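RE68036p (Drosophila melanogaster, PDB 1SQH) is of unknown function but probably works as an acyltransferase, possibly transferring acyl groups to glycine. Local coordinates at residues H71-F76 against L106-E111; I9-P12 against S16-D19; R258-A261 against T267-A270; A224-N229 against G250-A255; G130-V135 against V293-K298. All coordinates share one frame; numbering follows the deposited sequence.

Interaction 1 (H71-F76 against L106-E111); sequences HRRGNF and LWECLE
Where strand 67-71 gives way to a turn, the backbone runs close beside helix 104-112, and the alpha carbons of His71 and Cys109 stand 6.0 Å apart. A type I beta turn from His71 to Gly74, closed by the bond from Gly74 N to His71 O, reverses the chain here and brings Arg73 back alongside the histidine. The imidazole does most of the work. With CG anti to the backbone N (chi1 -168°), the ring reaches across to the helix and its NE2 donates to Glu108 OE2 at 2.7 Å. That bond is almost straight, 174° at the hydrogen, and the acceptor lies in the ring plane. Seen from the glutamate, though, the donor stands well above the carboxylate plane, 52° out of it. The other ring nitrogen, ND1, accepts from the backbone N of Arg73 at 2.9 Å, again near the ring plane. Arg73 then bends its chain at chi3, lays one guanidinium face over His71 CE1, and places NH2 3.5 Å from the same Glu108 OE2, a longer salt bridge. Deeper in, Cys109 SG packs on His71 CB at 3.5 Å and approaches the ring obliquely. Outside the pair, Ile9 touches both His71 and Glu108, and Leu10 covers Cys109. Both ring nitrogens are therefore engaged, one as acceptor and one as donor, which fixes the flip and rotation of the imidazole. A His-carboxylate hydrogen bond with a nearby arginine would be expected to stabilise negative charge on Glu108 and tie the turn to the helix.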
# COMPACT_ATOMS: atom_id res chain seq x y z
N HIS A 71 -12.46 -16.02 9.54
CA HIS A 71 -12.58 -17.24 10.31
C HIS A 71 -13.73 -18.07 9.74
O HIS A 71 -14.89 -17.64 9.75
CB HIS A 71 -12.83 -16.89 11.78
CG HIS A 71 -12.68 -18.05 12.72
ND1 HIS A 71 -13.31 -19.26 12.52
CD2 HIS A 71 -12.00 -18.17 13.89
CE1 HIS A 71 -13.02 -20.07 13.53
NE2 HIS A 71 -12.23 -19.43 14.37
N ARG A 72 -13.40 -19.25 9.23
CA ARG A 72 -14.38 -20.15 8.61
C ARG A 72 -15.60 -20.44 9.49
O ARG A 72 -16.68 -20.76 8.97
CB ARG A 72 -13.69 -21.46 8.20
CG ARG A 72 -14.59 -22.53 7.60
CD ARG A 72 -13.78 -23.49 6.73
NE ARG A 72 -13.53 -22.90 5.41
CZ ARG A 72 -12.53 -23.24 4.60
NH1 ARG A 72 -11.67 -24.18 4.97
NH2 ARG A 72 -12.39 -22.65 3.42
N ARG A 73 -15.45 -20.32 10.80
CA ARG A 73 -16.55 -20.57 11.72
C ARG A 73 -16.89 -19.31 12.52
O ARG A 73 -17.31 -19.39 13.67
CB ARG A 73 -16.19 -21.69 12.69
CG ARG A 73 -15.75 -22.98 12.01
CD ARG A 73 -15.68 -24.11 13.03
NE ARG A 73 -14.88 -23.73 14.19
CZ ARG A 73 -13.56 -23.59 14.17
NH1 ARG A 73 -12.89 -23.80 13.04
NH2 ARG A 73 -12.91 -23.22 15.27
N GLY A 74 -16.70 -18.15 11.90
CA GLY A 74 -17.01 -16.90 12.57
C GLY A 74 -17.76 -15.98 11.63
O GLY A 74 -17.90 -16.29 10.44
N ASN A 75 -18.26 -14.86 12.14
CA ASN A 75 -18.98 -13.91 11.28
C ASN A 75 -18.07 -12.70 11.06
O ASN A 75 -17.78 -11.95 11.99
CB ASN A 75 -20.28 -13.45 11.94
CG ASN A 75 -21.23 -12.81 10.94
OD1 ASN A 75 -20.82 -11.99 10.13
ND2 ASN A 75 -22.49 -13.18 11.00
N PHE A 76 -17.62 -12.51 9.82
CA PHE A 76 -16.73 -11.40 9.53
C PHE A 76 -17.33 -10.04 9.85
O PHE A 76 -16.61 -9.05 9.94
CB PHE A 76 -16.24 -11.46 8.07
CG PHE A 76 -17.25 -10.98 7.05
CD1 PHE A 76 -17.37 -9.62 6.76
CD2 PHE A 76 -18.05 -11.89 6.36
CE1 PHE A 76 -18.27 -9.17 5.77
CE2 PHE A 76 -18.95 -11.45 5.38
CZ PHE A 76 -19.05 -10.09 5.08
N LEU A 106 -9.16 -13.39 15.74
CA LEU A 106 -8.09 -13.11 14.80
C LEU A 106 -6.90 -14.05 14.99
O LEU A 106 -6.48 -14.71 14.04
CB LEU A 106 -7.62 -11.66 14.95
CG LEU A 106 -6.32 -11.28 14.21
CD1 LEU A 106 -6.53 -11.40 12.71
CD2 LEU A 106 -5.91 -9.86 14.58
N TRP A 107 -6.37 -14.11 16.21
CA TRP A 107 -5.23 -14.96 16.48
C TRP A 107 -5.53 -16.43 16.28
O TRP A 107 -4.63 -17.23 16.00
CB TRP A 107 -4.70 -14.70 17.89
CG TRP A 107 -4.05 -13.36 17.98
CD1 TRP A 107 -4.50 -12.27 18.66
CD2 TRP A 107 -2.85 -12.95 17.31
NE1 TRP A 107 -3.66 -11.20 18.46
CE2 TRP A 107 -2.64 -11.59 17.63
CE3 TRP A 107 -1.94 -13.60 16.47
CZ2 TRP A 107 -1.54 -10.87 17.14
CZ3 TRP A 107 -0.84 -12.88 15.98
CH2 TRP A 107 -0.66 -11.54 16.31
N GLU A 108 -6.80 -16.79 16.43
CA GLU A 108 -7.18 -18.17 16.20
C GLU A 108 -6.89 -18.41 14.72
O GLU A 108 -6.34 -19.44 14.32
CB GLU A 108 -8.67 -18.35 16.50
CG GLU A 108 -9.12 -19.78 16.65
CD GLU A 108 -10.48 -19.87 17.30
OE1 GLU A 108 -10.63 -19.35 18.43
OE2 GLU A 108 -11.40 -20.46 16.69
N CYS A 109 -7.25 -17.42 13.90
CA CYS A 109 -7.02 -17.48 12.47
C CYS A 109 -5.54 -17.54 12.11
O CYS A 109 -5.09 -18.45 11.41
CB CYS A 109 -7.62 -16.25 11.78
SG CYS A 109 -9.41 -16.29 11.53
N LEU A 110 -4.78 -16.56 12.60
CA LEU A 110 -3.36 -16.49 12.28
C LEU A 110 -2.54 -17.68 12.77
O LEU A 110 -1.60 -18.09 12.10
CB LEU A 110 -2.76 -15.18 12.82
CG LEU A 110 -3.26 -13.84 12.25
CD1 LEU A 110 -2.44 -12.72 12.87
CD2 LEU A 110 -3.12 -13.80 10.73
N GLU A 111 -2.91 -18.24 13.91
CA GLU A 111 -2.19 -19.37 14.49
C GLU A 111 -2.58 -20.73 13.90
O GLU A 111 -1.73 -21.60 13.72
CB GLU A 111 -2.38 -19.38 16.01
CG GLU A 111 -1.95 -18.10 16.69
CD GLU A 111 -2.31 -18.06 18.17
OE1 GLU A 111 -3.43 -18.51 18.51
OE2 GLU A 111 -1.50 -17.57 18.98

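Interaction 2 (I9-P12 against S16-D19)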
# COMPACT_ATOMS: atom_id res chain seq x y z
N ILE A 9 -8.70 -22.87 8.51
CA ILE A 9 -9.52 -22.04 9.38
C ILE A 9 -9.89 -20.72 8.69
O ILE A 9 -10.81 -20.01 9.11
CB ILE A 9 -8.78 -21.75 10.70
CG1 ILE A 9 -9.72 -21.03 11.68
CG2 ILE A 9 -7.54 -20.93 10.43
CD1 ILE A 9 -9.12 -20.88 13.06
N LEU A 10 -9.18 -20.40 7.61
CA LEU A 10 -9.45 -19.19 6.85
C LEU A 10 -10.37 -19.55 5.67
O LEU A 10 -10.08 -20.46 4.91
CB LEU A 10 -8.15 -18.58 6.32
CG LEU A 10 -7.19 -17.94 7.33
CD1 LEU A 10 -5.96 -17.43 6.61
CD2 LEU A 10 -7.90 -16.80 8.06
N ARG A 11 -11.47 -18.83 5.54
CA ARG A 11 -12.40 -19.08 4.44
C ARG A 11 -12.41 -17.89 3.49
O ARG A 11 -12.63 -16.76 3.91
CB ARG A 11 -13.82 -19.30 4.93
CG ARG A 11 -14.75 -19.66 3.78
CD ARG A 11 -16.22 -19.55 4.10
NE ARG A 11 -16.75 -18.19 3.95
CZ ARG A 11 -16.83 -17.31 4.94
NH1 ARG A 11 -16.41 -17.65 6.15
NH2 ARG A 11 -17.37 -16.12 4.72
N PRO A 12 -12.20 -18.15 2.20
CA PRO A 12 -12.19 -17.08 1.19
C PRO A 12 -13.51 -16.35 1.06
O PRO A 12 -14.56 -16.96 0.84
CB PRO A 12 -11.81 -17.83 -0.08
CG PRO A 12 -12.44 -19.18 0.12
CD PRO A 12 -12.09 -19.48 1.56
N SER A 16 -18.85 -10.31 -3.08
CA SER A 16 -19.97 -9.68 -2.38
C SER A 16 -19.66 -9.46 -0.90
O SER A 16 -20.05 -8.45 -0.31
CB SER A 16 -21.22 -10.55 -2.51
OG SER A 16 -22.12 -10.31 -1.45
N GLU A 17 -18.95 -10.42 -0.32
CA GLU A 17 -18.58 -10.35 1.09
C GLU A 17 -17.50 -9.31 1.34
O GLU A 17 -17.52 -8.62 2.37
CB GLU A 17 -18.11 -11.72 1.56
CG GLU A 17 -19.25 -12.62 1.99
CD GLU A 17 -18.79 -14.04 2.24
OE1 GLU A 17 -19.37 -14.70 3.13
OE2 GLU A 17 -17.85 -14.50 1.54
N VAL A 18 -16.56 -9.19 0.40
CA VAL A 18 -15.49 -8.21 0.54
C VAL A 18 -16.17 -6.85 0.53
O VAL A 18 -15.88 -6.00 1.36
CB VAL A 18 -14.48 -8.29 -0.64
CG1 VAL A 18 -13.30 -7.36 -0.40
CG2 VAL A 18 -13.99 -9.72 -0.77
N ASP A 19 -17.11 -6.67 -0.39
CA ASP A 19 -17.84 -5.42 -0.47
C ASP A 19 -18.46 -5.09 0.88
O ASP A 19 -18.41 -3.94 1.32
CB ASP A 19 -18.89 -5.50 -1.58
CG ASP A 19 -18.31 -5.19 -2.95
OD1 ASP A 19 -18.83 -5.73 -3.94
OD2 ASP A 19 -17.34 -4.39 -3.03
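Arg11 NH2 meets Glu17 OE1 at 2.9 Å, a salt bridge carried by a single hydrogen bond, and this is what spans the short strand-to-helix connection at the start of the chain. Strand 10-12 forms one edge of the large mixed sheet, in the half of the molecule assigned to a family related to the acetyltransferases; helix 15-29 follows it directly. The bond is bent, 133° at the hydrogen. Its acceptor sits near the guanidinium edge but tilted from the plane, while the donor comes in from above the carboxylate plane. With the two flat groups turned 56° against each other, they do not lie side by side as in a two-bond pair, and NH2 stays 3.6 Å from Glu17 OE2. Arg11 gets its NH2 there by leaving the strand extended and then bending at chi3 (84°), whereas Glu17 reaches back from the helix with its chain straight beyond CG. Around this first shell, backbone bonds to Thr70 hold Arg11 in the sheet, and Arg72 packs against both Arg11 and Pro12. Pro12 comes near the carboxylate only through its carbonyl, and the contact as a whole lies at the surface. What steadies the carboxylate is a second bond from the chain just ahead of the helix: Glu17 OE2 accepts from the backbone N of Ser14, leaving OE1 turned to Arg11 NH2.

Interaction 3 (R258-A261 against T267-A270)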
# COMPACT_ATOMS: atom_id res chain seq x y z
N ARG A 258 -3.54 16.42 -5.57
CA ARG A 258 -4.61 17.10 -6.28
C ARG A 258 -5.23 16.20 -7.34
O ARG A 258 -6.44 16.03 -7.38
CB ARG A 258 -4.08 18.36 -6.96
CG ARG A 258 -4.05 19.59 -6.10
CD ARG A 258 -5.25 20.47 -6.39
NE ARG A 258 -5.40 20.78 -7.81
CZ ARG A 258 -5.84 21.94 -8.28
NH1 ARG A 258 -6.16 22.92 -7.44
NH2 ARG A 258 -6.00 22.11 -9.58
N GLU A 259 -4.39 15.63 -8.20
CA GLU A 259 -4.88 14.78 -9.28
C GLU A 259 -5.74 13.63 -8.77
O GLU A 259 -6.81 13.37 -9.33
CB GLU A 259 -3.74 14.22 -10.14
CG GLU A 259 -4.24 13.34 -11.30
CD GLU A 259 -3.14 12.88 -12.27
OE1 GLU A 259 -3.39 11.92 -13.02
OE2 GLU A 259 -2.04 13.47 -12.29
N ILE A 260 -5.29 12.96 -7.72
CA ILE A 260 -6.06 11.85 -7.20
C ILE A 260 -7.39 12.32 -6.64
O ILE A 260 -8.43 11.76 -6.94
CB ILE A 260 -5.30 11.08 -6.08
CG1 ILE A 260 -4.08 10.36 -6.66
CG2 ILE A 260 -6.26 10.07 -5.41
CD1 ILE A 260 -3.26 9.59 -5.63
N ALA A 261 -7.35 13.36 -5.82
CA ALA A 261 -8.57 13.88 -5.20
C ALA A 261 -9.60 14.39 -6.19
O ALA A 261 -10.80 14.32 -5.94
CB ALA A 261 -8.21 15.00 -4.21
N THR A 267 -9.66 9.85 0.87
CA THR A 267 -8.69 10.55 1.69
C THR A 267 -7.33 10.27 1.06
O THR A 267 -7.06 9.14 0.65
CB THR A 267 -8.68 9.95 3.09
OG1 THR A 267 -10.03 9.78 3.53
CG2 THR A 267 -7.92 10.85 4.05
N LEU A 268 -6.49 11.28 0.95
CA LEU A 268 -5.16 11.04 0.42
C LEU A 268 -4.31 10.58 1.60
O LEU A 268 -4.51 11.05 2.73
CB LEU A 268 -4.58 12.33 -0.17
CG LEU A 268 -4.81 12.57 -1.66
CD1 LEU A 268 -4.01 11.53 -2.43
CD2 LEU A 268 -6.30 12.51 -2.02
N THR A 269 -3.38 9.66 1.36
CA THR A 269 -2.51 9.20 2.45
C THR A 269 -1.18 8.81 1.87
O THR A 269 -1.00 8.81 0.65
CB THR A 269 -3.08 7.96 3.18
OG1 THR A 269 -3.12 6.86 2.26
CG2 THR A 269 -4.48 8.22 3.72
N ALA A 270 -0.24 8.48 2.75
CA ALA A 270 1.08 8.04 2.32
C ALA A 270 1.74 7.28 3.45
O ALA A 270 1.62 7.66 4.62
CB ALA A 270 1.94 9.23 1.92
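Leu268 spreads its two methyls over Ile260 and Ala261, CD1 on the first and CD2 on the second, so that a turn near the C-terminal end of helix 248-263 lies on the strand that follows it. This is the alpha-to-beta step of the acetyltransferase-like fold suggested by the FR47-like family: the helix ends, a short loop intervenes, and strand 268-273 enters the large sheet as one of its two edge strands. Across the two segments the interaction is purely apolar, with no hydrogen bond. One branch of the leucine, CD1, serves the isoleucine. It lies 3.8 Å from Ile260 CD1, 3.9 Å from Ile260 CB and 4.0 Å from Ile260 CG2, so it rests along the side of that residue and not merely at its end. The isoleucine, with CG1 anti to the carbonyl carbon (chi1 -68°), sends its long arm out past the leucine methyl. Both residues are buried, as is Ala261, and Ala162 of helix 159-163 touches both Leu268 and Ala261. Polar bonds surround this greasy patch without entering it. The carbonyl O of Ala261 accepts from His159 NE2, and the hydroxyl of Thr267 is bonded to Ile31 O. On the strand, Leu268 and Ala270 pair through their backbones with Leu157 and Met155 of strand 147-157, while Thr269 makes a backbone bond with Leu234, at the start of the smaller sheet's strand 234-239. The second leucine branch packs on the alanine: CD2 sits 3.8 Å from Ala261 CB and 4.0 Å from Ala261 N.

Interaction 4 (A224-N229 against G250-A255)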
# COMPACT_ATOMS: atom_id res chain seq x y z
N ALA A 224 12.65 12.36 -11.75
CA ALA A 224 11.89 12.29 -10.50
C ALA A 224 10.50 11.73 -10.80
O ALA A 224 9.97 11.96 -11.89
CB ALA A 224 11.78 13.68 -9.86
N TRP A 225 9.91 11.02 -9.85
CA TRP A 225 8.60 10.43 -10.08
C TRP A 225 7.81 10.16 -8.79
O TRP A 225 8.37 10.14 -7.70
CB TRP A 225 8.77 9.13 -10.87
CG TRP A 225 9.78 8.21 -10.25
CD1 TRP A 225 9.57 7.37 -9.19
CD2 TRP A 225 11.18 8.16 -10.54
NE1 TRP A 225 10.76 6.79 -8.81
CE2 TRP A 225 11.76 7.26 -9.62
CE3 TRP A 225 12.00 8.78 -11.49
CZ2 TRP A 225 13.13 6.97 -9.62
CZ3 TRP A 225 13.36 8.50 -11.49
CH2 TRP A 225 13.91 7.60 -10.55
N ILE A 226 6.51 9.93 -8.95
CA ILE A 226 5.63 9.66 -7.83
C ILE A 226 4.51 8.76 -8.36
O ILE A 226 4.07 8.90 -9.50
CB ILE A 226 5.07 11.00 -7.25
CG1 ILE A 226 4.59 10.80 -5.81
CG2 ILE A 226 3.94 11.53 -8.12
CD1 ILE A 226 3.23 10.19 -5.70
N PHE A 227 4.07 7.81 -7.54
CA PHE A 227 3.02 6.87 -7.94
C PHE A 227 1.79 6.96 -7.05
O PHE A 227 1.84 7.55 -5.97
CB PHE A 227 3.50 5.42 -7.79
CG PHE A 227 4.37 4.93 -8.89
CD1 PHE A 227 5.73 5.22 -8.90
CD2 PHE A 227 3.84 4.11 -9.89
CE1 PHE A 227 6.56 4.70 -9.89
CE2 PHE A 227 4.66 3.58 -10.89
CZ PHE A 227 6.02 3.88 -10.89
N GLN A 228 0.70 6.35 -7.52
CA GLN A 228 -0.50 6.25 -6.69
C GLN A 228 -0.18 4.89 -6.08
O GLN A 228 0.37 4.04 -6.77
CB GLN A 228 -1.77 6.15 -7.53
CG GLN A 228 -3.03 6.10 -6.65
CD GLN A 228 -4.31 6.27 -7.44
OE1 GLN A 228 -5.35 6.64 -6.88
NE2 GLN A 228 -4.25 5.99 -8.73
N ASN A 229 -0.52 4.65 -4.82
CA ASN A 229 -0.17 3.36 -4.22
C ASN A 229 -1.32 2.39 -3.99
O ASN A 229 -2.43 2.60 -4.48
CB ASN A 229 0.59 3.60 -2.90
CG ASN A 229 -0.29 4.12 -1.80
OD1 ASN A 229 -1.48 4.37 -1.99
ND2 ASN A 229 0.29 4.29 -0.61
N GLY A 250 8.45 18.12 -3.39
CA GLY A 250 7.21 18.69 -2.89
C GLY A 250 6.22 18.94 -4.02
O GLY A 250 5.00 18.88 -3.81
N LEU A 251 6.74 19.21 -5.21
CA LEU A 251 5.88 19.46 -6.36
C LEU A 251 5.14 18.17 -6.74
O LEU A 251 3.92 18.19 -6.94
CB LEU A 251 6.71 19.97 -7.55
CG LEU A 251 5.91 20.50 -8.74
CD1 LEU A 251 6.73 21.52 -9.50
CD2 LEU A 251 5.49 19.36 -9.63
N LEU A 252 5.87 17.06 -6.83
CA LEU A 252 5.23 15.79 -7.17
C LEU A 252 4.13 15.48 -6.18
O LEU A 252 2.98 15.25 -6.56
CB LEU A 252 6.24 14.63 -7.17
CG LEU A 252 7.03 14.28 -8.45
CD1 LEU A 252 6.11 14.31 -9.66
CD2 LEU A 252 8.16 15.23 -8.65
N ALA A 253 4.46 15.51 -4.89
CA ALA A 253 3.47 15.21 -3.87
C ALA A 253 2.22 16.09 -3.94
O ALA A 253 1.10 15.60 -3.76
CB ALA A 253 4.09 15.30 -2.47
N ALA A 254 2.40 17.37 -4.20
CA ALA A 254 1.25 18.26 -4.27
C ALA A 254 0.40 17.92 -5.49
O ALA A 254 -0.82 17.73 -5.38
CB ALA A 254 1.71 19.73 -4.33
N ALA A 255 1.05 17.79 -6.65
CA ALA A 255 0.35 17.48 -7.89
C ALA A 255 -0.41 16.15 -7.81
O ALA A 255 -1.61 16.09 -8.13
CB ALA A 255 1.33 17.45 -9.05
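Three residues past Ile226, whose side chain packs on Leu252, the side-chain oxygen OD1 of Asn229 accepts two backbone hydrogen bonds, from Phe231 N and Gly233 N. That double grip shapes the turn where strand 222-228 ends and swings round into strand 234-239. The contact with the helix itself has no polar bond. Leu252 is its centre, directed from helix 248-263 toward the strand, and it divides its reach between two residues on the same face of the strand. Ile226 takes the base of the leucine: the two CB atoms, Ile226 CB and Leu252 CB, are 3.8 Å apart, and Ile226 CG2 touches Leu252 CD1, also at 3.8 Å. The isoleucine presents this methyl because its CG1 lies anti to the backbone N (chi1 -159°). The isoleucine and leucine lie side by side, running in opposite senses. The other branch, Leu252 CD2, reaches Ala224 CB at 4.1 Å, and between these two residues Leu252 CG passes over the backbone at Trp225 C; the tryptophan side chain leaves the backbone away from the helix. Leu212 and Ile214 on one neighbouring strand and Leu237 on the other also touch this buried leucine. Helix and strand segments run in nearly the same direction, 26° apart with axes 8.3 Å from each other at closest. A helix packed nearly along the strands of an antiparallel sheet suits the acetyltransferase fold, where the turn into the corresponding helix holds the coenzyme A pyrophosphate; whether it does so here is not established.

Interaction 5 (G130-V135 against V293-K298); sequences GFCNRV and VNEWIK
Cys132 and Val135 turn one face of helix 129-141 onto strand 289-299, meeting Glu295 and Ile297, two residues apart on the same side of the strand. The close part is the sulfur. Cys132 SG lies 3.5 Å from Glu295 CB and 3.6 Å from Glu295 CD, and the two carboxylate oxygens are hardly farther, so the extended glutamate lies alongside the thiol from CB to the carboxylate. One helical turn on, Val135 CG1 and Ile297 CD1 meet end on at 3.7 Å. The valine offers this methyl from the crowded position between its backbone N and carbonyl carbon (chi1 78°). Between these two points the packing slackens, and Cys132 SG stays 4.4 Å from Ile297 CD1. The opposite face of the helix is the solvent side: Asn133 and Arg134 are exposed there, although Arg134 still pairs with Glu111 and lies against Trp107. The segments run 28° from parallel, their axes 8.9 Å apart at closest, and the strand is bonded through its backbone to both strand 123-128 and strand 147-157. Although buried, the Glu295 carboxylate is well provided for: OE1 makes a salt bridge with Lys136 from the next position on the helix, and OE2 is bonded to Gln151 NE2. Such pairing would offset the cost of burying a charge and fix the side chain, leaving the thiol a packing surface that joins the last strand to the N-terminal half.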
# COMPACT_ATOMS: atom_id res chain seq x y z
N GLY A 130 -0.52 -3.10 18.19
CA GLY A 130 -0.97 -4.04 19.20
C GLY A 130 -0.87 -5.49 18.78
O GLY A 130 -1.13 -6.39 19.60
N PHE A 131 -0.51 -5.74 17.53
CA PHE A 131 -0.38 -7.10 17.03
C PHE A 131 1.07 -7.45 16.75
O PHE A 131 1.42 -8.62 16.59
CB PHE A 131 -1.16 -7.30 15.71
CG PHE A 131 -2.64 -7.04 15.80
CD1 PHE A 131 -3.38 -7.47 16.90
CD2 PHE A 131 -3.30 -6.40 14.75
CE1 PHE A 131 -4.78 -7.27 16.96
CE2 PHE A 131 -4.69 -6.20 14.79
CZ PHE A 131 -5.43 -6.63 15.90
N CYS A 132 1.93 -6.43 16.70
CA CYS A 132 3.33 -6.65 16.39
C CYS A 132 4.11 -7.67 17.23
O CYS A 132 4.68 -8.61 16.68
CB CYS A 132 4.08 -5.31 16.40
SG CYS A 132 3.66 -4.22 15.00
N ASN A 133 4.13 -7.50 18.55
CA ASN A 133 4.88 -8.41 19.41
C ASN A 133 4.39 -9.85 19.29
O ASN A 133 5.17 -10.77 19.03
CB ASN A 133 4.80 -7.96 20.87
CG ASN A 133 5.88 -8.61 21.75
OD1 ASN A 133 7.07 -8.35 21.58
ND2 ASN A 133 5.46 -9.45 22.69
N ARG A 134 3.09 -10.05 19.47
CA ARG A 134 2.54 -11.39 19.39
C ARG A 134 2.78 -12.04 18.04
O ARG A 134 3.14 -13.21 17.97
CB ARG A 134 1.05 -11.37 19.71
CG ARG A 134 0.44 -12.76 19.79
CD ARG A 134 -0.95 -12.74 20.39
NE ARG A 134 -1.49 -14.10 20.46
CZ ARG A 134 -2.68 -14.41 20.97
NH1 ARG A 134 -3.47 -13.47 21.47
NH2 ARG A 134 -3.07 -15.68 20.98
N VAL A 135 2.61 -11.30 16.95
CA VAL A 135 2.81 -11.90 15.64
C VAL A 135 4.27 -12.29 15.41
O VAL A 135 4.56 -13.24 14.67
CB VAL A 135 2.38 -10.96 14.50
CG1 VAL A 135 3.45 -9.90 14.25
CG2 VAL A 135 2.12 -11.77 13.24
N VAL A 293 0.65 4.78 13.19
CA VAL A 293 1.99 4.19 13.18
C VAL A 293 1.77 2.69 13.09
O VAL A 293 1.10 2.10 13.93
CB VAL A 293 2.79 4.50 14.46
CG1 VAL A 293 4.13 3.78 14.41
CG2 VAL A 293 2.99 6.00 14.59
N ASN A 294 2.33 2.08 12.05
CA ASN A 294 2.20 0.65 11.82
C ASN A 294 3.56 0.08 11.51
O ASN A 294 4.51 0.81 11.23
CB ASN A 294 1.29 0.40 10.62
CG ASN A 294 -0.17 0.20 11.01
OD1 ASN A 294 -0.60 0.61 12.09
ND2 ASN A 294 -0.94 -0.43 10.12
N GLU A 295 3.67 -1.24 11.56
CA GLU A 295 4.94 -1.87 11.23
C GLU A 295 4.80 -2.74 9.99
O GLU A 295 3.73 -3.26 9.68
CB GLU A 295 5.46 -2.72 12.41
CG GLU A 295 6.36 -1.95 13.37
CD GLU A 295 6.91 -2.81 14.50
OE1 GLU A 295 7.41 -3.92 14.23
OE2 GLU A 295 6.85 -2.38 15.67
N TRP A 296 5.90 -2.83 9.25
CA TRP A 296 5.97 -3.68 8.07
C TRP A 296 6.98 -4.72 8.56
O TRP A 296 8.14 -4.39 8.83
CB TRP A 296 6.52 -2.91 6.88
CG TRP A 296 5.50 -2.66 5.81
CD1 TRP A 296 5.43 -3.27 4.59
CD2 TRP A 296 4.41 -1.74 5.87
NE1 TRP A 296 4.37 -2.78 3.88
CE2 TRP A 296 3.72 -1.84 4.63
CE3 TRP A 296 3.94 -0.83 6.83
CZ2 TRP A 296 2.58 -1.06 4.34
CZ3 TRP A 296 2.80 -0.06 6.54
CH2 TRP A 296 2.14 -0.18 5.30
N ILE A 297 6.54 -5.95 8.72
CA ILE A 297 7.42 -6.99 9.23
C ILE A 297 7.84 -7.98 8.17
O ILE A 297 7.05 -8.83 7.75
CB ILE A 297 6.76 -7.74 10.39
CG1 ILE A 297 6.25 -6.74 11.44
CG2 ILE A 297 7.74 -8.71 11.00
CD1 ILE A 297 5.55 -7.37 12.63
N LYS A 298 9.09 -7.86 7.72
CA LYS A 298 9.62 -8.76 6.71
C LYS A 298 10.26 -9.96 7.39
O LYS A 298 11.22 -9.81 8.16
CB LYS A 298 10.65 -8.01 5.85
CG LYS A 298 11.46 -8.88 4.90
CD LYS A 298 10.60 -9.62 3.89
CE LYS A 298 11.48 -10.39 2.91
NZ LYS A 298 10.73 -11.36 2.07

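From the N terminus, interaction 2 closes the shortest loop, joining edge strand 10-12 to helix 15-29. Interaction 1 follows in series, setting the end of strand 67-71 against helix 104-112; the two touch where Ile9 meets Arg72 and Glu108 and where Phe76 meets Glu17. Interaction 5 then spans 158 residues, bringing helix 129-141 against strand 289-299, and Trp107 and Glu111 connect it to interaction 1. Within that long loop lie interactions 4 and 3, one after the other. They share helix 248-263, which packs first on the four-stranded sheet and then on strand 268-273 of the large one. No loops cross, and interaction 5 joins the two family regions.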